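Local coordinates for putative Ribokinase II (Escherichia coli O6, PDB 3IQ0), which binds ATP and magnesium and, as a pfkB-family carbohydrate kinase, probably transfers a phosphate from ATP to a ribose-like sugar or related substrate, at residues L86-F95 against I107-K117; L141-K151 against E179-V187. All blocks are in the same frame, centred on the assembly; numbering follows the deposited sequence.

Interaction 1. Residues L86-F95 against I107-K117; sequences LPLEATGSAF and IFNIKNAACGK
Ala94 CB sits obliquely against the Phe108 ring, 3.6 Å from CD1, and Ser93 O lies at the ring's edge, near its plane. Ile107 O lies at the edge of the Phe95 ring, near its plane, while Phe95 CB packs against Ile107 CB; Phe65 of the second subunit meets the Phe95 ring edge-to-face. Asn109 turns its flat amide away from the backbone N (chi1 173°), which points ND2 at a water. That water donates to Thr91 O and also bonds Ser93 OG; a second water joins Ser93 OG to Ile107 O, so the hydroxyl is held between two waters on the face shared by Ser93 and Asn109. The strands 92-95 and 107-109 form an antiparallel beta hairpin on the edge, within this subunit, of the small four-stranded sheet, which corresponds to the lid of ribokinase-like enzymes, and the second subunit packs on it here, Asn109 against its own copy. Ser93 and Asn109 exchange two backbone bonds, as do Phe95 and Ile107; Phe95 N to Ile107 O is nearly straight at 172°. At the open end of the hairpin Asn109 O, already accepting from Ser93 N, also has Gly92 CA 3.2 Å away in a CA-H...O contact, and Cys115 SG packs on the same Gly92 CA at 3.7 Å; beyond it the pairing gives way to turns. Ala114 N donates to Ala90 O over 2.8 Å, tying the chain after the type I turn 110-113 to the start of the hairpin. Beyond it, Leu86 CD1 presses on Lys117 CB, and Glu89 CB rests on Ala114.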
loop_
_atom_site.group_PDB
_atom_site.type_symbol
_atom_site.label_atom_id
_atom_site.label_comp_id
_atom_site.label_asym_id
_atom_site.label_seq_id
_atom_site.Cartn_x
_atom_site.Cartn_y
_atom_site.Cartn_z
ATOM N N LEU B 86 5.570 7.441 11.497
ATOM C CA LEU B 86 5.801 8.421 10.445
ATOM C C LEU B 86 4.501 8.880 9.794
ATOM O O LEU B 86 3.906 8.157 8.995
ATOM C CB LEU B 86 6.724 7.823 9.385
ATOM C CG LEU B 86 8.026 7.203 9.898
ATOM C CD1 LEU B 86 8.840 6.701 8.722
ATOM C CD2 LEU B 86 8.820 8.225 10.693
ATOM N N PRO B 87 4.048 10.101 10.122
ATOM C CA PRO B 87 2.817 10.705 9.597
ATOM C C PRO B 87 2.710 10.760 8.073
ATOM O O PRO B 87 1.646 10.501 7.509
ATOM C CB PRO B 87 2.831 12.103 10.212
ATOM C CG PRO B 87 3.533 11.881 11.515
ATOM C CD PRO B 87 4.684 10.999 11.101
ATOM N N LEU B 88 3.813 11.090 7.409
ATOM C CA LEU B 88 3.816 11.199 5.954
ATOM C C LEU B 88 3.906 9.874 5.198
ATOM O O LEU B 88 3.860 9.856 3.966
ATOM C CB LEU B 88 4.963 12.105 5.506
ATOM C CG LEU B 88 4.968 13.521 6.084
ATOM C CD1 LEU B 88 6.184 14.267 5.568
ATOM C CD2 LEU B 88 3.682 14.242 5.702
ATOM N N GLU B 89 4.029 8.769 5.925
ATOM C CA GLU B 89 4.144 7.466 5.282
ATOM C C GLU B 89 2.987 6.526 5.587
ATOM O O GLU B 89 2.198 6.757 6.501
ATOM C CB GLU B 89 5.457 6.799 5.695
ATOM C CG GLU B 89 6.699 7.528 5.223
ATOM C CD GLU B 89 6.814 7.554 3.712
ATOM O OE1 GLU B 89 6.729 6.472 3.085
ATOM O OE2 GLU B 89 7.000 8.654 3.151
ATOM N N ALA B 90 2.892 5.462 4.798
ATOM C CA ALA B 90 1.850 4.464 4.982
ATOM C C ALA B 90 2.512 3.205 5.530
ATOM O O ALA B 90 3.581 2.811 5.062
ATOM C CB ALA B 90 1.173 4.161 3.650
ATOM N N THR B 91 1.893 2.589 6.530
ATOM C CA THR B 91 2.443 1.368 7.109
ATOM C C THR B 91 2.513 0.327 6.000
ATOM O O THR B 91 1.581 0.193 5.211
ATOM C CB THR B 91 1.556 0.852 8.254
ATOM O OG1 THR B 91 1.529 1.826 9.305
ATOM C CG2 THR B 91 2.094 -0.463 8.814
ATOM N N GLY B 92 3.637 -0.373 5.919
ATOM C CA GLY B 92 3.799 -1.393 4.903
ATOM C C GLY B 92 2.682 -2.415 4.946
ATOM O O GLY B 92 1.992 -2.556 5.960
ATOM N N SER B 93 2.500 -3.130 3.842
ATOM C CA SER B 93 1.456 -4.140 3.757
ATOM C C SER B 93 1.825 -5.222 2.760
ATOM O O SER B 93 2.750 -5.065 1.958
ATOM C CB SER B 93 0.141 -3.506 3.317
ATOM O OG SER B 93 0.215 -3.117 1.954
ATOM N N ALA B 94 1.091 -6.325 2.817
ATOM C CA ALA B 94 1.312 -7.438 1.910
ATOM C C ALA B 94 0.009 -8.204 1.700
ATOM O O ALA B 94 -0.613 -8.647 2.662
ATOM C CB ALA B 94 2.373 -8.369 2.473
ATOM N N PHE B 95 -0.406 -8.324 0.443
ATOM C CA PHE B 95 -1.606 -9.070 0.078
ATOM C C PHE B 95 -1.074 -10.417 -0.404
ATOM O O PHE B 95 -0.128 -10.461 -1.180
ATOM C CB PHE B 95 -2.351 -8.386 -1.076
ATOM C CG PHE B 95 -3.064 -7.123 -0.687
ATOM C CD1 PHE B 95 -4.399 -7.158 -0.292
ATOM C CD2 PHE B 95 -2.410 -5.898 -0.738
ATOM C CE1 PHE B 95 -5.074 -5.991 0.043
ATOM C CE2 PHE B 95 -3.072 -4.717 -0.406
ATOM C CZ PHE B 95 -4.410 -4.766 -0.015
ATOM N N ILE B 107 1.612 -9.222 -3.224
ATOM C CA ILE B 107 1.604 -7.859 -3.748
ATOM C C ILE B 107 2.134 -7.077 -2.558
ATOM O O ILE B 107 1.404 -6.805 -1.602
ATOM C CB ILE B 107 0.206 -7.329 -4.124
ATOM C CG1 ILE B 107 -0.263 -7.972 -5.437
ATOM C CG2 ILE B 107 0.264 -5.809 -4.281
ATOM C CD1 ILE B 107 -1.589 -7.433 -5.961
ATOM N N PHE B 108 3.421 -6.755 -2.610
ATOM C CA PHE B 108 4.101 -6.036 -1.536
ATOM C C PHE B 108 4.168 -4.526 -1.666
ATOM O O PHE B 108 4.285 -3.981 -2.765
ATOM C CB PHE B 108 5.552 -6.506 -1.408
ATOM C CG PHE B 108 5.705 -7.914 -0.943
ATOM C CD1 PHE B 108 5.312 -8.281 0.339
ATOM C CD2 PHE B 108 6.273 -8.872 -1.775
ATOM C CE1 PHE B 108 5.485 -9.586 0.790
ATOM C CE2 PHE B 108 6.451 -10.181 -1.337
ATOM C CZ PHE B 108 6.058 -10.540 -0.053
ATOM N N ASN B 109 4.112 -3.869 -0.513
ATOM C CA ASN B 109 4.272 -2.430 -0.409
ATOM C C ASN B 109 5.127 -2.231 0.831
ATOM O O ASN B 109 4.623 -1.913 1.904
ATOM C CB ASN B 109 2.960 -1.687 -0.220
ATOM C CG ASN B 109 3.192 -0.207 0.051
ATOM O OD1 ASN B 109 4.022 0.428 -0.603
ATOM N ND2 ASN B 109 2.473 0.344 1.015
ATOM N N ILE B 110 6.426 -2.440 0.675
ATOM C CA ILE B 110 7.358 -2.308 1.781
ATOM C C ILE B 110 8.449 -1.295 1.454
ATOM O O ILE B 110 8.663 -0.333 2.187
ATOM C CB ILE B 110 8.023 -3.664 2.080
ATOM C CG1 ILE B 110 6.959 -4.687 2.486
ATOM C CG2 ILE B 110 9.096 -3.495 3.146
ATOM C CD1 ILE B 110 7.497 -6.102 2.605
ATOM N N LYS B 111 9.140 -1.537 0.348
ATOM C CA LYS B 111 10.233 -0.685 -0.111
ATOM C C LYS B 111 9.842 0.787 -0.170
ATOM O O LYS B 111 10.634 1.661 0.187
ATOM C CB LYS B 111 10.689 -1.147 -1.495
ATOM C CG LYS B 111 11.885 -0.390 -2.057
ATOM C CD LYS B 111 11.642 0.006 -3.509
ATOM C CE LYS B 111 11.220 -1.190 -4.356
ATOM N NZ LYS B 111 10.730 -0.777 -5.705
ATOM N N ASN B 112 8.621 1.055 -0.621
ATOM C CA ASN B 112 8.140 2.424 -0.742
ATOM C C ASN B 112 7.157 2.854 0.336
ATOM O O ASN B 112 6.434 3.830 0.156
ATOM C CB ASN B 112 7.504 2.631 -2.116
ATOM C CG ASN B 112 8.504 2.499 -3.233
ATOM O OD1 ASN B 112 9.524 3.186 -3.242
ATOM N ND2 ASN B 112 8.226 1.611 -4.184
ATOM N N ALA B 113 7.131 2.130 1.448
ATOM C CA ALA B 113 6.236 2.465 2.547
ATOM C C ALA B 113 7.047 2.916 3.761
ATOM O O ALA B 113 8.243 3.186 3.655
ATOM C CB ALA B 113 5.378 1.253 2.911
ATOM N N ALA B 114 6.394 2.998 4.914
ATOM C CA ALA B 114 7.067 3.408 6.139
ATOM C C ALA B 114 8.329 2.580 6.369
ATOM O O ALA B 114 9.368 3.114 6.763
ATOM C CB ALA B 114 6.123 3.259 7.322
ATOM N N CYS B 115 8.238 1.280 6.103
ATOM C CA CYS B 115 9.361 0.366 6.293
ATOM C C CYS B 115 10.675 0.916 5.754
ATOM O O CYS B 115 11.650 1.058 6.492
ATOM C CB CYS B 115 9.083 -0.973 5.603
ATOM S SG CYS B 115 7.419 -1.606 5.805
ATOM N N GLY B 116 10.699 1.214 4.459
ATOM C CA GLY B 116 11.903 1.724 3.831
ATOM C C GLY B 116 12.311 3.126 4.236
ATOM O O GLY B 116 13.171 3.722 3.592
ATOM N N LYS B 117 11.704 3.648 5.299
ATOM C CA LYS B 117 12.018 4.988 5.792
ATOM C C LYS B 117 12.937 4.928 7.013
ATOM O O LYS B 117 13.442 5.950 7.475
ATOM C CB LYS B 117 10.738 5.724 6.176
ATOM C CG LYS B 117 10.631 7.133 5.619
ATOM C CD LYS B 117 9.878 7.162 4.296
ATOM C CE LYS B 117 10.668 6.539 3.163
ATOM N NZ LYS B 117 11.800 7.396 2.750
HETATM O O HOH W 1 0.669 -0.314 2.667
HETATM O O HOH W 2 0.290 -4.443 -0.431
#

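Interaction 2. Residues L141-K151 against E179-V187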
loop_
_atom_site.group_PDB
_atom_site.type_symbol
_atom_site.label_atom_id
_atom_site.label_comp_id
_atom_site.label_asym_id
_atom_site.label_seq_id
_atom_site.Cartn_x
_atom_site.Cartn_y
_atom_site.Cartn_z
ATOM N N LEU B 141 17.478 -5.479 4.447
ATOM C CA LEU B 141 18.478 -4.722 3.701
ATOM C C LEU B 141 18.120 -4.545 2.230
ATOM O O LEU B 141 18.700 -5.199 1.367
ATOM C CB LEU B 141 19.839 -5.408 3.831
ATOM C CG LEU B 141 20.295 -5.633 5.276
ATOM C CD1 LEU B 141 21.635 -6.355 5.301
ATOM C CD2 LEU B 141 20.388 -4.292 5.983
ATOM N N PHE B 142 17.166 -3.658 1.955
ATOM C CA PHE B 142 16.736 -3.403 0.587
ATOM C C PHE B 142 16.983 -1.964 0.135
ATOM O O PHE B 142 16.451 -1.529 -0.887
ATOM C CB PHE B 142 15.250 -3.768 0.417
ATOM C CG PHE B 142 14.322 -3.072 1.388
ATOM C CD1 PHE B 142 14.054 -1.713 1.273
ATOM C CD2 PHE B 142 13.691 -3.792 2.402
ATOM C CE1 PHE B 142 13.171 -1.077 2.150
ATOM C CE2 PHE B 142 12.808 -3.167 3.283
ATOM C CZ PHE B 142 12.546 -1.809 3.158
ATOM N N SER B 143 17.794 -1.234 0.896
ATOM C CA SER B 143 18.132 0.153 0.570
ATOM C C SER B 143 19.340 0.582 1.397
ATOM O O SER B 143 19.603 0.010 2.458
ATOM C CB SER B 143 16.955 1.090 0.863
ATOM O OG SER B 143 16.971 1.531 2.206
ATOM N N PHE B 144 20.066 1.591 0.922
ATOM C CA PHE B 144 21.250 2.056 1.632
ATOM C C PHE B 144 20.887 2.667 2.984
ATOM O O PHE B 144 21.713 2.702 3.894
ATOM C CB PHE B 144 22.034 3.057 0.766
ATOM C CG PHE B 144 21.514 4.466 0.826
ATOM C CD1 PHE B 144 21.952 5.339 1.819
ATOM C CD2 PHE B 144 20.587 4.922 -0.107
ATOM C CE1 PHE B 144 21.478 6.646 1.880
ATOM C CE2 PHE B 144 20.105 6.229 -0.055
ATOM C CZ PHE B 144 20.552 7.094 0.942
ATOM N N HIS B 145 19.652 3.145 3.111
ATOM C CA HIS B 145 19.179 3.728 4.364
ATOM C C HIS B 145 18.984 2.633 5.406
ATOM O O HIS B 145 19.208 2.847 6.597
ATOM C CB HIS B 145 17.853 4.452 4.144
ATOM C CG HIS B 145 18.004 5.846 3.624
ATOM N ND1 HIS B 145 17.198 6.360 2.630
ATOM C CD2 HIS B 145 18.841 6.846 3.986
ATOM C CE1 HIS B 145 17.536 7.617 2.401
ATOM N NE2 HIS B 145 18.530 7.936 3.211
HETATM N N MSE B 146 18.557 1.462 4.945
HETATM C CA MSE B 146 18.332 0.322 5.823
HETATM C C MSE B 146 19.668 -0.234 6.299
HETATM O O MSE B 146 19.846 -0.507 7.488
HETATM C CB MSE B 146 17.559 -0.773 5.080
HETATM C CG MSE B 146 16.242 -0.323 4.466
HETATM SE SE MSE B 146 14.969 0.355 5.752
HETATM C CE MSE B 146 15.134 2.244 5.355
ATOM N N VAL B 147 20.610 -0.395 5.372
ATOM C CA VAL B 147 21.926 -0.923 5.722
ATOM C C VAL B 147 22.629 0.021 6.692
ATOM O O VAL B 147 23.365 -0.422 7.573
ATOM C CB VAL B 147 22.819 -1.121 4.469
ATOM C CG1 VAL B 147 22.063 -1.892 3.404
ATOM C CG2 VAL B 147 23.278 0.218 3.936
ATOM N N ASP B 148 22.397 1.320 6.526
ATOM C CA ASP B 148 23.007 2.311 7.402
ATOM C C ASP B 148 22.460 2.182 8.818
ATOM O O ASP B 148 23.222 2.148 9.784
ATOM C CB ASP B 148 22.749 3.722 6.865
ATOM C CG ASP B 148 23.662 4.082 5.706
ATOM O OD1 ASP B 148 24.362 3.183 5.192
ATOM O OD2 ASP B 148 23.676 5.267 5.307
ATOM N N ALA B 149 21.137 2.109 8.933
ATOM C CA ALA B 149 20.492 1.971 10.232
ATOM C C ALA B 149 21.028 0.720 10.919
ATOM O O ALA B 149 21.358 0.742 12.104
ATOM C CB ALA B 149 18.979 1.866 10.057
ATOM N N VAL B 150 21.125 -0.368 10.160
ATOM C CA VAL B 150 21.626 -1.623 10.696
ATOM C C VAL B 150 23.110 -1.552 11.061
ATOM O O VAL B 150 23.520 -2.059 12.102
ATOM C CB VAL B 150 21.397 -2.771 9.695
ATOM C CG1 VAL B 150 22.071 -4.036 10.187
ATOM C CG2 VAL B 150 19.907 -3.010 9.525
ATOM N N LYS B 151 23.918 -0.925 10.212
ATOM C CA LYS B 151 25.346 -0.802 10.499
ATOM C C LYS B 151 25.585 -0.035 11.801
ATOM O O LYS B 151 26.428 -0.422 12.608
ATOM C CB LYS B 151 26.073 -0.108 9.342
ATOM C CG LYS B 151 26.218 -0.975 8.098
ATOM C CD LYS B 151 27.069 -0.305 7.025
ATOM C CE LYS B 151 27.309 -1.250 5.856
ATOM N NZ LYS B 151 28.187 -0.664 4.794
ATOM N N GLU B 179 25.823 -3.150 -4.281
ATOM C CA GLU B 179 25.710 -2.399 -3.032
ATOM C C GLU B 179 25.099 -3.243 -1.919
ATOM O O GLU B 179 25.652 -3.332 -0.823
ATOM C CB GLU B 179 24.870 -1.136 -3.228
ATOM C CG GLU B 179 24.302 -0.597 -1.920
ATOM C CD GLU B 179 24.162 0.911 -1.899
ATOM O OE1 GLU B 179 23.583 1.472 -2.855
ATOM O OE2 GLU B 179 24.623 1.535 -0.919
HETATM N N MSE B 180 23.948 -3.846 -2.202
HETATM C CA MSE B 180 23.263 -4.685 -1.229
HETATM C C MSE B 180 24.056 -5.973 -1.054
HETATM O O MSE B 180 24.118 -6.537 0.038
HETATM C CB MSE B 180 21.845 -5.002 -1.706
HETATM C CG MSE B 180 20.934 -3.787 -1.829
HETATM SE SE MSE B 180 20.719 -2.796 -0.166
HETATM C CE MSE B 180 21.156 -1.025 -0.796
ATOM N N ARG B 181 24.660 -6.437 -2.142
ATOM C CA ARG B 181 25.470 -7.647 -2.110
ATOM C C ARG B 181 26.572 -7.473 -1.073
ATOM O O ARG B 181 26.913 -8.405 -0.341
ATOM C CB ARG B 181 26.103 -7.890 -3.478
ATOM C CG ARG B 181 26.951 -9.144 -3.552
ATOM C CD ARG B 181 27.678 -9.226 -4.881
ATOM N NE ARG B 181 27.980 -10.607 -5.248
ATOM C CZ ARG B 181 28.629 -10.964 -6.352
ATOM N NH1 ARG B 181 29.055 -10.042 -7.207
ATOM N NH2 ARG B 181 28.839 -12.248 -6.610
ATOM N N ASP B 182 27.129 -6.265 -1.023
ATOM C CA ASP B 182 28.200 -5.950 -0.084
ATOM C C ASP B 182 27.690 -5.757 1.338
ATOM O O ASP B 182 28.332 -6.191 2.291
ATOM C CB ASP B 182 28.950 -4.693 -0.532
ATOM C CG ASP B 182 29.713 -4.900 -1.821
ATOM O OD1 ASP B 182 29.985 -6.069 -2.166
ATOM O OD2 ASP B 182 30.049 -3.892 -2.479
ATOM N N ALA B 183 26.544 -5.101 1.478
ATOM C CA ALA B 183 25.951 -4.871 2.792
ATOM C C ALA B 183 25.797 -6.203 3.520
ATOM O O ALA B 183 26.140 -6.329 4.692
ATOM C CB ALA B 183 24.595 -4.200 2.641
ATOM N N LEU B 184 25.282 -7.197 2.804
ATOM C CA LEU B 184 25.071 -8.532 3.349
ATOM C C LEU B 184 26.393 -9.191 3.742
ATOM O O LEU B 184 26.496 -9.804 4.806
ATOM C CB LEU B 184 24.341 -9.396 2.319
ATOM C CG LEU B 184 22.941 -8.912 1.930
ATOM C CD1 LEU B 184 22.436 -9.708 0.744
ATOM C CD2 LEU B 184 21.994 -9.055 3.121
ATOM N N HIS B 185 27.399 -9.076 2.880
ATOM C CA HIS B 185 28.700 -9.657 3.179
ATOM C C HIS B 185 29.315 -8.906 4.345
ATOM O O HIS B 185 30.041 -9.476 5.153
ATOM C CB HIS B 185 29.613 -9.589 1.955
ATOM C CG HIS B 185 29.484 -10.772 1.049
ATOM N ND1 HIS B 185 30.018 -12.003 1.357
ATOM C CD2 HIS B 185 28.849 -10.923 -0.138
ATOM C CE1 HIS B 185 29.718 -12.864 0.398
ATOM N NE2 HIS B 185 29.010 -12.233 -0.519
ATOM N N PHE B 186 29.002 -7.619 4.431
ATOM C CA PHE B 186 29.503 -6.781 5.506
ATOM C C PHE B 186 28.978 -7.318 6.835
ATOM O O PHE B 186 29.742 -7.557 7.773
ATOM C CB PHE B 186 29.026 -5.347 5.314
ATOM C CG PHE B 186 29.469 -4.411 6.398
ATOM C CD1 PHE B 186 30.670 -3.718 6.291
ATOM C CD2 PHE B 186 28.696 -4.235 7.538
ATOM C CE1 PHE B 186 31.094 -2.863 7.308
ATOM C CE2 PHE B 186 29.111 -3.384 8.563
ATOM C CZ PHE B 186 30.311 -2.698 8.446
ATOM N N VAL B 187 27.663 -7.496 6.906
ATOM C CA VAL B 187 27.022 -7.997 8.116
ATOM C C VAL B 187 27.544 -9.374 8.501
ATOM O O VAL B 187 27.757 -9.656 9.680
ATOM C CB VAL B 187 25.493 -8.074 7.936
ATOM C CG1 VAL B 187 24.858 -8.748 9.146
ATOM C CG2 VAL B 187 24.922 -6.671 7.746
#
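Helices 144-151 and 179-187 run nearly parallel, their axes crossing at 15° and 10.6 Å apart at closest approach, and no hydrogen bond passes between them. Selenomethionine Met180 lies between the segments at the N-terminal end: its chain, bent at chi2 (-58°), swings SE to 3.5 Å from Leu141 O and lays CE against Ser143 C and Phe144 N, right where the first helix begins. Val147 crosses the Met180 side chain at about a right angle, its CG1 touching both SE and, at 3.5 Å, Ala183 CB; here, at the small Ala183, the backbones come nearest, Val147 CA to Ala183 CA 6.4 Å. Ser143 is the N-cap of helix 144-159, its OG accepting from Met146 N and, weakly, from His145 N, whereas its own backbone N, covered by Met180 SE, has no partner in the model. In the alpha/beta fold of the ribokinase family these helices follow strands 131-137 and 163-167, which are parallel neighbours in the large sheet, and they pack side by side over it. Leu141, in the loop leading into the first helix, points toward helix 179-187: the Leu141 and Leu184 side chains pass each other in opposite directions, CD1 of Leu141 a tight 3.5 Å from CD2 of Leu184, and the same CD1 touches Val187 CG2. Phe166 of strand 163-167 meets both Leu184 and Val187 from the sheet. Toward the C-terminal end the contact turns to a more exposed flank. Lys151 extends beyond CG across one face of the Phe186 ring, putting CE 3.8 Å from the centroid in a CH-pi contact and NZ 4.3 Å from it, 12° off the normal, in a cation-pi interaction. At the other end of the same flank, Glu179 OE2 lies against Phe144 CB.

How the interactions relate
Interaction 1 builds an edge, within this subunit, of the small, probably lid-forming sheet and interaction 2 a helical layer over the large sheet; their centres are 18 Å apart, and the chain completes the first before it enters the second. They meet where segment 107-117 leaves the small sheet: Gly116 CA packs on Phe142 CE1 at 3.5 Å, and Cys115 O lies 3.5 Å from Met146 SE. Ile110 also touches Phe142, so the loop before helix 144-159 backs onto the base of the hairpin. Neither contact reaches the nucleotide: the side chain of Phe108 is about 10 Å from ATP and about 12 Å from the magnesium ion, that of Leu184 about 13 Å from ATP.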